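Local coordinates for protein ATP12 ATPase (Paracoccus denitrificans, PDB 2R31) that probably acts as a chaperone in the assembly of F1-ATPase, at residues 36-42 / 75-80; 70-75 / 229-233; 15-19 / 50-54. All coordinates share one frame; numbering follows the deposited sequence. Where two conformers were deposited one is given.

Contact 1 (36-42 / 75-80); sequences TPGKQPL and ANSAIE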
# COMPACT_ATOMS: atom_id res chain seq x y z
N THR A 36 8.75 -17.90 6.44
CA THR A 36 9.10 -16.51 6.66
C THR A 36 10.43 -16.40 7.39
O THR A 36 10.96 -17.36 7.91
CB THR A 36 7.99 -15.77 7.40
OG1 THR A 36 7.95 -16.27 8.75
CG2 THR A 36 6.61 -15.97 6.75
N PRO A 37 11.00 -15.20 7.47
CA PRO A 37 12.27 -15.05 8.19
C PRO A 37 12.20 -15.47 9.65
O PRO A 37 13.24 -15.95 10.15
CB PRO A 37 12.58 -13.56 8.04
CG PRO A 37 11.91 -13.18 6.74
CD PRO A 37 10.62 -13.96 6.79
N GLY A 38 11.06 -15.32 10.30
CA GLY A 38 10.78 -15.80 11.64
C GLY A 38 10.38 -17.26 11.69
O GLY A 38 9.95 -17.73 12.76
N LYS A 39 10.51 -17.97 10.57
CA LYS A 39 10.29 -19.41 10.50
C LYS A 39 8.82 -19.81 10.58
O LYS A 39 8.46 -20.94 10.87
CB LYS A 39 11.14 -20.12 11.57
CG LYS A 39 12.60 -20.05 11.20
CD LYS A 39 13.31 -21.11 12.00
CE LYS A 39 14.28 -20.50 12.99
NZ LYS A 39 15.19 -19.46 12.41
N GLN A 40 7.90 -18.90 10.29
CA GLN A 40 6.47 -19.18 10.22
C GLN A 40 6.17 -19.78 8.85
O GLN A 40 6.87 -19.46 7.88
CB GLN A 40 5.62 -17.95 10.46
CG GLN A 40 5.87 -17.45 11.87
CD GLN A 40 5.14 -16.17 12.20
OE1 GLN A 40 4.04 -15.96 11.70
NE2 GLN A 40 5.78 -15.37 13.02
N PRO A 41 5.21 -20.69 8.75
CA PRO A 41 4.87 -21.20 7.44
C PRO A 41 4.45 -20.07 6.52
O PRO A 41 3.68 -19.22 6.88
CB PRO A 41 3.72 -22.18 7.67
CG PRO A 41 3.88 -22.57 9.10
CD PRO A 41 4.40 -21.33 9.79
N LEU A 42 4.98 -20.00 5.30
CA LEU A 42 4.57 -19.10 4.27
C LEU A 42 3.43 -19.79 3.53
O LEU A 42 3.64 -20.76 2.79
CB LEU A 42 5.68 -18.72 3.30
CG LEU A 42 5.29 -17.69 2.24
CD1 LEU A 42 5.14 -16.31 2.84
CD2 LEU A 42 6.30 -17.65 1.08
N ALA A 75 4.39 -10.59 1.54
CA ALA A 75 3.81 -11.79 2.13
C ALA A 75 4.36 -12.05 3.52
O ALA A 75 3.62 -12.44 4.43
CB ALA A 75 4.04 -12.98 1.22
N ASN A 76 5.67 -11.84 3.71
CA ASN A 76 6.26 -12.00 5.04
C ASN A 76 5.57 -11.06 6.01
O ASN A 76 5.27 -11.41 7.16
CB ASN A 76 7.75 -11.70 4.99
CG ASN A 76 8.57 -12.79 4.33
OD1 ASN A 76 8.16 -13.93 4.22
ND2 ASN A 76 9.80 -12.39 3.95
N SER A 77 5.32 -9.81 5.62
CA SER A 77 4.62 -8.84 6.50
C SER A 77 3.19 -9.25 6.76
O SER A 77 2.69 -9.14 7.86
CB SER A 77 4.72 -7.46 5.88
OG SER A 77 4.04 -6.54 6.71
N ALA A 78 2.51 -9.74 5.72
CA ALA A 78 1.14 -10.20 5.92
C ALA A 78 1.09 -11.26 7.00
O ALA A 78 0.24 -11.27 7.89
CB ALA A 78 0.55 -10.73 4.62
N ILE A 79 1.98 -12.25 6.92
CA ILE A 79 1.96 -13.39 7.82
C ILE A 79 2.47 -13.02 9.19
O ILE A 79 1.84 -13.41 10.22
CB ILE A 79 2.75 -14.56 7.19
CG1 ILE A 79 2.06 -15.06 5.94
CG2 ILE A 79 2.95 -15.70 8.22
CD1 ILE A 79 2.94 -15.82 4.97
N GLU A 80 3.58 -12.29 9.30
CA GLU A 80 4.23 -12.04 10.57
C GLU A 80 3.64 -10.85 11.33
O GLU A 80 3.69 -10.86 12.58
CB GLU A 80 5.72 -11.77 10.41
CG GLU A 80 6.45 -13.01 9.87
CD GLU A 80 7.92 -12.95 10.00
OE1 GLU A 80 8.52 -11.87 10.22
OE2 GLU A 80 8.62 -13.98 9.97
O HOH W 1 4.83 -12.86 14.09

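Contact 2 (70-75 / 229-233); sequences PLTRSA and DSERF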
# COMPACT_ATOMS: atom_id res chain seq x y z
N PRO A 70 9.88 -8.13 -3.99
CA PRO A 70 8.92 -7.31 -3.27
C PRO A 70 7.68 -8.07 -2.79
O PRO A 70 7.07 -7.70 -1.77
CB PRO A 70 8.52 -6.25 -4.32
CG PRO A 70 8.71 -6.97 -5.63
CD PRO A 70 9.99 -7.72 -5.41
N LEU A 71 7.29 -9.09 -3.52
CA LEU A 71 6.09 -9.85 -3.16
C LEU A 71 6.37 -10.75 -1.96
O LEU A 71 5.53 -10.90 -1.08
CB LEU A 71 5.61 -10.68 -4.34
CG LEU A 71 5.20 -9.91 -5.58
CD1 LEU A 71 4.99 -10.88 -6.75
CD2 LEU A 71 3.95 -9.08 -5.32
N THR A 72 7.57 -11.36 -1.93
CA THR A 72 7.98 -12.09 -0.74
C THR A 72 7.99 -11.19 0.48
O THR A 72 7.50 -11.58 1.56
CB THR A 72 9.39 -12.71 -0.97
OG1 THR A 72 9.36 -13.63 -2.04
CG2 THR A 72 9.87 -13.44 0.29
N ARG A 73 8.52 -9.97 0.34
CA ARG A 73 8.57 -9.01 1.42
C ARG A 73 7.15 -8.69 1.93
O ARG A 73 6.94 -8.64 3.15
CB ARG A 73 9.28 -7.75 0.95
CG ARG A 73 9.50 -6.58 1.85
CD ARG A 73 10.69 -5.72 1.48
NE ARG A 73 10.55 -4.66 0.47
CZ ARG A 73 11.09 -4.73 -0.73
NH1 ARG A 73 11.64 -5.94 -0.84
NH2 ARG A 73 11.10 -3.88 -1.77
N SER A 74 6.21 -8.47 1.03
CA SER A 74 4.82 -8.20 1.41
C SER A 74 4.16 -9.39 2.06
O SER A 74 3.43 -9.25 3.04
CB SER A 74 4.06 -7.78 0.15
OG SER A 74 4.46 -6.61 -0.45
N ALA A 75 4.39 -10.59 1.54
CA ALA A 75 3.81 -11.79 2.13
C ALA A 75 4.36 -12.05 3.52
O ALA A 75 3.62 -12.44 4.43
CB ALA A 75 4.04 -12.98 1.22
N ASP A 229 4.25 -1.46 -5.96
CA ASP A 229 4.42 -2.80 -5.36
C ASP A 229 3.21 -3.17 -4.52
O ASP A 229 2.76 -4.31 -4.58
CB ASP A 229 5.71 -2.84 -4.56
CG ASP A 229 7.00 -2.98 -5.37
OD1 ASP A 229 6.93 -3.45 -6.54
OD2 ASP A 229 8.07 -2.61 -4.82
N SER A 230 2.67 -2.23 -3.74
CA SER A 230 1.47 -2.54 -2.97
C SER A 230 0.26 -2.81 -3.83
O SER A 230 -0.52 -3.72 -3.56
CB SER A 230 1.20 -1.38 -1.98
OG SER A 230 2.15 -1.27 -0.97
N GLU A 231 0.09 -2.02 -4.89
CA GLU A 231 -0.99 -2.24 -5.85
C GLU A 231 -0.89 -3.60 -6.50
O GLU A 231 -1.89 -4.31 -6.66
CB GLU A 231 -0.94 -1.10 -6.87
CG GLU A 231 -1.89 -1.21 -8.02
CD GLU A 231 -1.64 -0.05 -9.00
OE1 GLU A 231 -0.47 0.12 -9.49
OE2 GLU A 231 -2.55 0.70 -9.29
N ARG A 232 0.33 -4.00 -6.89
CA ARG A 232 0.54 -5.34 -7.48
C ARG A 232 0.13 -6.43 -6.50
O ARG A 232 -0.50 -7.41 -6.87
CB ARG A 232 2.02 -5.44 -7.89
CG ARG A 232 2.40 -6.77 -8.49
CD ARG A 232 1.64 -7.12 -9.76
NE ARG A 232 2.32 -8.21 -10.45
CZ ARG A 232 1.75 -8.93 -11.39
NH1 ARG A 232 0.51 -8.68 -11.80
NH2 ARG A 232 2.46 -9.92 -11.96
N PHE A 233 0.53 -6.29 -5.22
CA PHE A 233 0.18 -7.26 -4.21
C PHE A 233 -1.33 -7.33 -4.04
O PHE A 233 -1.89 -8.44 -3.88
CB PHE A 233 0.90 -6.89 -2.90
CG PHE A 233 0.93 -7.98 -1.87
CD1 PHE A 233 1.73 -9.08 -2.04
CD2 PHE A 233 0.19 -7.94 -0.69
CE1 PHE A 233 1.85 -10.08 -1.10
CE2 PHE A 233 0.32 -8.93 0.27
CZ PHE A 233 1.15 -9.97 0.06
O HOH W 2 4.73 -6.19 -3.45

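Contact 3 (15-19 / 50-54); sequences SVGIH and ALAIA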
# COMPACT_ATOMS: atom_id res chain seq x y z
N SER A 15 15.55 -26.12 -7.87
CA SER A 15 14.22 -26.04 -8.42
C SER A 15 13.28 -25.21 -7.54
O SER A 15 13.47 -25.10 -6.32
CB SER A 15 13.58 -27.44 -8.56
OG SER A 15 13.22 -28.00 -7.32
N VAL A 16 12.26 -24.63 -8.17
CA VAL A 16 11.22 -23.85 -7.51
C VAL A 16 9.87 -24.34 -8.07
O VAL A 16 9.73 -24.51 -9.29
CB VAL A 16 11.35 -22.35 -7.73
CG1 VAL A 16 10.31 -21.60 -6.97
CG2 VAL A 16 12.75 -21.89 -7.31
N GLY A 17 8.88 -24.49 -7.22
CA GLY A 17 7.52 -24.81 -7.67
C GLY A 17 6.51 -24.33 -6.60
O GLY A 17 6.92 -23.64 -5.66
N ILE A 18 5.25 -24.70 -6.79
CA ILE A 18 4.22 -24.34 -5.85
C ILE A 18 3.33 -25.56 -5.56
O ILE A 18 3.30 -26.51 -6.34
CB ILE A 18 3.36 -23.14 -6.33
CG1 ILE A 18 2.50 -23.44 -7.55
CG2 ILE A 18 4.28 -21.93 -6.56
CD1 ILE A 18 1.47 -22.39 -7.86
N HIS A 19 2.59 -25.53 -4.47
CA HIS A 19 1.68 -26.60 -4.10
C HIS A 19 0.65 -26.09 -3.13
O HIS A 19 1.00 -25.38 -2.18
CB HIS A 19 2.50 -27.74 -3.43
CG HIS A 19 1.65 -28.88 -2.99
ND1 HIS A 19 0.94 -29.70 -3.85
CD2 HIS A 19 1.35 -29.30 -1.72
CE1 HIS A 19 0.26 -30.58 -3.12
NE2 HIS A 19 0.49 -30.38 -1.82
N ALA A 50 1.25 -17.08 -5.47
CA ALA A 50 2.26 -18.14 -5.35
C ALA A 50 3.13 -18.23 -6.56
O ALA A 50 4.36 -18.36 -6.45
CB ALA A 50 1.57 -19.47 -5.06
N LEU A 51 2.56 -18.18 -7.78
CA LEU A 51 3.35 -18.23 -9.00
C LEU A 51 4.30 -17.04 -9.07
O LEU A 51 5.47 -17.20 -9.49
CB LEU A 51 2.45 -18.27 -10.23
CG LEU A 51 1.67 -19.55 -10.46
CD1 LEU A 51 0.58 -19.31 -11.51
CD2 LEU A 51 2.62 -20.70 -10.86
N ALA A 52 3.85 -15.86 -8.70
CA ALA A 52 4.67 -14.66 -8.79
C ALA A 52 5.79 -14.68 -7.76
O ALA A 52 6.93 -14.22 -8.04
CB ALA A 52 3.79 -13.44 -8.67
N ILE A 53 5.55 -15.19 -6.56
CA ILE A 53 6.60 -15.36 -5.56
C ILE A 53 7.57 -16.44 -6.03
O ILE A 53 8.80 -16.27 -5.91
CB ILE A 53 6.02 -15.59 -4.16
CG1 ILE A 53 5.43 -14.28 -3.66
CG2 ILE A 53 7.09 -16.12 -3.20
CD1 ILE A 53 4.73 -14.35 -2.32
N ALA A 54 7.09 -17.55 -6.58
CA ALA A 54 7.97 -18.56 -7.13
C ALA A 54 8.90 -17.94 -8.18
O ALA A 54 10.09 -18.27 -8.20
CB ALA A 54 7.17 -19.71 -7.69

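Contact 1 (36-42 / 75-80)
Glu80, on helix 70-82, reaches across to the loop at 36-42 and fastens it through a single carboxylate oxygen. From CB the chain leaves with CG anti to the carbonyl carbon (chi1 -65°) and runs on extended; Glu80 CG passes 4.0 Å from Gln40 NE2, Glu80 CD lies 3.8 Å from Thr36 CB, and OE2 accepts from two donors of the turn. Thr36 OG1 gives its proton to Glu80 OE2 at 2.7 Å, coming from the anti side and a little out of the carboxylate plane, while Gly38 N meets Glu80 OE2 at 2.8 Å, nearly in line with the C-O bond. The same threonine hydroxyl accepts from Gln40 N, which ties the far end of the turn to the Glu80 bond. A water then joins Gln40 NE2, whose proton it accepts, to Glu80 O, to which it donates.

One turn back along the helix, the Asn76 amide lies against the Pro37 ring, with ND2 3.3 Å from Pro37 CD. Thr36 CG2 touches Asn76 OD1 at 3.6 Å and also reaches the Ile79 side chain, on which Phe164 of helix 163-174 packs as well. The loop residues Thr36 to Lys39 form a type I beta turn, closed by Lys39 N to Thr36 O: a turn pinned to a helix by a glutamate carboxylate that accepts from the hydroxyl of Thr36 and the amide of Gly38.

Contact 2 (70-75 / 229-233)
Helices 70-75 and 229-233 cross at -72°, their axes 10.1 Å apart at the closest point, with Leu71 set against Phe233 and Pro70 against Asp229. Phe233 carries most of the contact. With its CG anti to the backbone N (chi1 -165°), the ring extends toward the other helix and takes Ser74 CB over the centre of one face, a CH-pi contact of 3.4 Å from that carbon to the ring centroid. Leu71 CD2 comes instead to the ring edge, in its plane, 4.0 Å from Phe233 CD1. Ala75 adds its CB 4.3 Å from Phe233 CE1, the third residue of this helix to touch the phenyl group; Thr167 and Ala168 of helix 163-174 touch it as well.

A water bridges the helices beside the ring: it joins Ser74 OG, at 3.0 Å, to Asp229 O, donating to the carbonyl. At the start of helix 70-82, Asp229 lays its carboxylate against the Pro70 ring, OD2 being 3.7 Å from Pro70 CB, and the two side chains meet at about a right angle. Arg73, modelled in two conformers, brings its charge near Asp229 without pointing an N-H at OD2; its guanidinium is hydrogen-bonded through NH1 to Pro66 O. Direct contact is therefore mostly carbon against carbon and ring, with a carboxylate against Pro70, and the hydrogen-bonded link between the helices runs through water, the opposite charges of Arg73 and Asp229 being likely to add no more than a general attraction.

Contact 3 (15-19 / 50-54)
Ile18 and Val16, alternate residues of strand 16-21, put their side chains onto a small-residue surface of helix 47-58 made by Ala50 and Ala54. Ala54 CB is the small bump between them: it lies 3.7 Å from Val16 CG1 and 3.8 Å from Ile18 CG2, fitting between these two side chains over the intervening Gly17 backbone. Ile18 CG2 in turn sits in the groove between the two alanines, 3.6 Å from Ala50 O. This is one face of a small antiparallel sheet of strands 16-21, 24-29 and 32-33, covered by a helix; segment 50-54 runs nearly antiparallel to strand segment 16-19, at 162°. Trp25 of the next strand touches both Ile18 and Ala50, extending the apolar layer. With CG1 between the backbone N and the carbonyl carbon (chi1 67°), Ile18 sends CD1 outward to Leu51 CD2 at 3.6 Å, where the two chains meet at about a right angle; Leu51 starts away from the strand and bends back to it. Cutting Ile18 back to alanine is likely to open a gap over the two helix alanines and leave the Leu51 methyl without its mate. At the other end, Val16 CG1 lies over the last alanine, 3.6 Å from Ala54 O.

Helix 70-82 serves contacts 1 and 2, which share Ala75: the 36-42 loop docks on one side of it and helix 214-236 on another. Contact 3 belongs to the neighbouring helix 47-58, whose Ile53 and Ala52 pack on Leu71 and Ala75, so that helix 47-58 connects the small sheet with helix 70-82. Contacts 1 and 2 are partly buried and contact 3 is a surface contact; the centre of contact 2 is about 9 Å from the centre of the chain, those of contacts 1 and 3 about 18 and 23 Å. Contact 2 mixes an aromatic ring with a water bridge. Contact 1 relies on direct bonds to a carboxylate, whereas contact 3 is aliphatic packing without a hydrogen bond between its two segments.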